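Local coordinates for protein flavohemoglobin (Malassezia yamatoensis, PDB 6O0A) that probably detoxifies nitric oxide, passing electrons from NAD(P)H through bound FAD to a haem in a globin domain, at residues Ser100-Ala103 and Asn104-Ser108. Residues are numbered along the deposited sequence; the frame is centred on the assembly and turned at random.
Sequences SRVA and NKHAS. With HEM (protoporphyrin IX containing Fe), chain C.
His-106 binds the haem iron while its ring lies against Val-102, one turn earlier on helix 96-108, the proximal (F) helix of the globin fold. The bond from NE2 of His-106 to FE is 2.2 Å long. CG1 of Val-102 sits over one face of the imidazole, offset toward its rim, in a CH-pi contact 3.7 Å from the ring centroid. That methyl is anti to the Val-102 backbone N (chi1 175°), which leaves CG2 to meet the haem methyl CMA at 3.5 Å. The valine thus fills the corner between the imidazole face and the porphyrin rim, one methyl to each. On the far side of the imidazole from the iron, ND1 of His-106 is hydrogen-bonded to Glu-158 of helix 137-163.

One haem propionate is shared by two basic side chains. NE of Arg-101 donates to O2A, which lies at the edge of the guanidinium and in its plane (3.0 Å, 151°), whereas Lys-105, its chain bent at three successive torsions, brings NZ only weakly to O1A at 3.3 Å; Lys-105 also touches FAD.

Away from the haem, Ser-100 O accepts two bonds from Asn-104, from opposite faces of its carbonyl plane: the helical one from N and a nearly straight one from ND2 (2.8 Å, 177°). OD1 of Asn-104 takes the N-H of Gly-266. The Glu-158 carboxylate at ND1 probably polarises the imidazole and helps fix its rotation, which would make NE2 a stronger donor to iron, as the comparable carboxylate does in haem peroxidases.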
loop_
_atom_site.group_PDB
_atom_site.type_symbol
_atom_site.label_atom_id
_atom_site.label_comp_id
_atom_site.label_asym_id
_atom_site.label_seq_id
_atom_site.Cartn_x
_atom_site.Cartn_y
_atom_site.Cartn_z
ATOM N N SER A 100 -5.676 -9.622 0.297
ATOM C CA SER A 100 -5.653 -8.927 -0.981
ATOM C C SER A 100 -4.589 -7.842 -0.989
ATOM O O SER A 100 -3.838 -7.707 -1.963
ATOM C CB SER A 100 -7.034 -8.342 -1.282
ATOM O OG SER A 100 -7.022 -7.603 -2.486
ATOM N N ARG A 101 -4.494 -7.075 0.103
ATOM C CA ARG A 101 -3.481 -6.026 0.178
ATOM C C ARG A 101 -2.084 -6.613 0.074
ATOM O O ARG A 101 -1.238 -6.100 -0.668
ATOM C CB ARG A 101 -3.634 -5.234 1.475
ATOM C CG ARG A 101 -2.747 -3.996 1.546
ATOM C CD ARG A 101 -2.815 -3.317 2.909
ATOM N NE ARG A 101 -2.285 -4.171 3.968
ATOM C CZ ARG A 101 -3.029 -4.794 4.879
ATOM N NH1 ARG A 101 -4.349 -4.652 4.874
ATOM N NH2 ARG A 101 -2.449 -5.554 5.798
ATOM N N VAL A 102 -1.827 -7.699 0.810
ATOM C CA VAL A 102 -0.503 -8.311 0.806
ATOM C C VAL A 102 -0.187 -8.904 -0.562
ATOM O O VAL A 102 0.923 -8.737 -1.081
ATOM C CB VAL A 102 -0.397 -9.371 1.916
ATOM C CG1 VAL A 102 0.943 -10.074 1.822
ATOM C CG2 VAL A 102 -0.547 -8.711 3.289
ATOM N N ALA A 103 -1.152 -9.609 -1.163
ATOM C CA ALA A 103 -0.917 -10.227 -2.466
ATOM C C ALA A 103 -0.562 -9.185 -3.522
ATOM O O ALA A 103 0.320 -9.413 -4.359
ATOM C CB ALA A 103 -2.151 -11.014 -2.906
ATOM N N ASN A 104 -1.256 -8.045 -3.515
ATOM C CA ASN A 104 -0.963 -7.009 -4.501
ATOM C C ASN A 104 0.433 -6.433 -4.298
ATOM O O ASN A 104 1.152 -6.184 -5.274
ATOM C CB ASN A 104 -2.020 -5.907 -4.437
ATOM C CG ASN A 104 -3.256 -6.232 -5.280
ATOM O OD1 ASN A 104 -3.350 -5.847 -6.452
ATOM N ND2 ASN A 104 -4.222 -6.938 -4.676
ATOM N N LYS A 105 0.837 -6.218 -3.042
ATOM C CA LYS A 105 2.200 -5.760 -2.770
ATOM C C LYS A 105 3.223 -6.783 -3.248
ATOM O O LYS A 105 4.208 -6.437 -3.909
ATOM C CB LYS A 105 2.374 -5.481 -1.278
ATOM C CG LYS A 105 3.726 -4.878 -0.904
ATOM C CD LYS A 105 3.884 -3.499 -1.512
ATOM C CE LYS A 105 2.922 -2.490 -0.882
ATOM N NZ LYS A 105 3.416 -2.011 0.440
ATOM N N HIS A 106 3.003 -8.055 -2.908
ATOM C CA HIS A 106 3.895 -9.126 -3.347
ATOM C C HIS A 106 4.027 -9.166 -4.859
ATOM O O HIS A 106 5.124 -9.367 -5.394
ATOM C CB HIS A 106 3.363 -10.465 -2.858
ATOM C CG HIS A 106 3.655 -10.732 -1.427
ATOM N ND1 HIS A 106 3.139 -11.820 -0.760
ATOM C CD2 HIS A 106 4.415 -10.059 -0.533
ATOM C CE1 HIS A 106 3.572 -11.811 0.488
ATOM N NE2 HIS A 106 4.333 -10.742 0.652
ATOM N N ALA A 107 2.903 -9.053 -5.563
ATOM C CA ALA A 107 2.930 -9.080 -7.021
ATOM C C ALA A 107 3.703 -7.888 -7.571
ATOM O O ALA A 107 4.507 -8.036 -8.498
ATOM C CB ALA A 107 1.503 -9.111 -7.574
ATOM N N SER A 108 3.488 -6.702 -6.991
ATOM C CA SER A 108 4.267 -5.526 -7.358
ATOM C C SER A 108 5.758 -5.802 -7.276
ATOM O O SER A 108 6.530 -5.388 -8.150
ATOM C CB SER A 108 3.904 -4.366 -6.429
ATOM O OG SER A 108 4.547 -3.177 -6.819
HETATM C CHA HEM C . 5.446 -7.150 2.709
HETATM C CHB HEM C . 3.187 -10.888 4.880
HETATM C CHC HEM C . 5.990 -13.997 2.426
HETATM C CHD HEM C . 8.646 -10.281 0.794
HETATM C C1A HEM C . 4.577 -7.890 3.491
HETATM C C2A HEM C . 3.543 -7.360 4.354
HETATM C C3A HEM C . 2.920 -8.387 4.944
HETATM C C4A HEM C . 3.547 -9.614 4.495
HETATM C CMA HEM C . 1.752 -8.312 5.949
HETATM C CAA HEM C . 3.210 -5.863 4.520
HETATM C CBA HEM C . 2.177 -5.563 3.437
HETATM C CGA HEM C . 1.834 -4.093 3.446
HETATM O O1A HEM C . 2.768 -3.254 3.424
HETATM O O2A HEM C . 0.625 -3.757 3.472
HETATM C C1B HEM C . 3.738 -12.061 4.403
HETATM C C2B HEM C . 3.340 -13.406 4.773
HETATM C C3B HEM C . 4.129 -14.271 4.106
HETATM C C4B HEM C . 5.031 -13.494 3.277
HETATM C CMB HEM C . 2.218 -13.703 5.789
HETATM C CAB HEM C . 4.123 -15.821 4.125
HETATM C CBB HEM C . 3.121 -16.578 4.599
HETATM C C1C HEM C . 6.973 -13.254 1.807
HETATM C C2C HEM C . 8.084 -13.798 1.068
HETATM C C3C HEM C . 8.828 -12.775 0.606
HETATM C C4C HEM C . 8.204 -11.553 1.064
HETATM C CMC HEM C . 8.290 -15.315 0.860
HETATM C CAC HEM C . 10.147 -12.785 -0.213
HETATM C CBC HEM C . 11.035 -13.794 -0.143
HETATM C C1D HEM C . 7.997 -9.124 1.172
HETATM C C2D HEM C . 8.464 -7.785 0.866
HETATM C C3D HEM C . 7.603 -6.918 1.395
HETATM C C4D HEM C . 6.543 -7.667 2.050
HETATM C CMD HEM C . 9.756 -7.468 0.078
HETATM C CAD HEM C . 7.717 -5.380 1.315
HETATM C CBD HEM C . 8.089 -4.866 2.702
HETATM C CGD HEM C . 9.569 -5.022 2.976
HETATM O O1D HEM C . 10.400 -4.627 2.115
HETATM O O2D HEM C . 9.923 -5.526 4.078
HETATM N NA HEM C . 4.550 -9.272 3.603
HETATM N NB HEM C . 4.768 -12.154 3.494
HETATM N NC HEM C . 7.065 -11.875 1.783
HETATM N ND HEM C . 6.818 -9.017 1.884
HETATM FE FE HEM C . 5.624 -10.591 2.479
#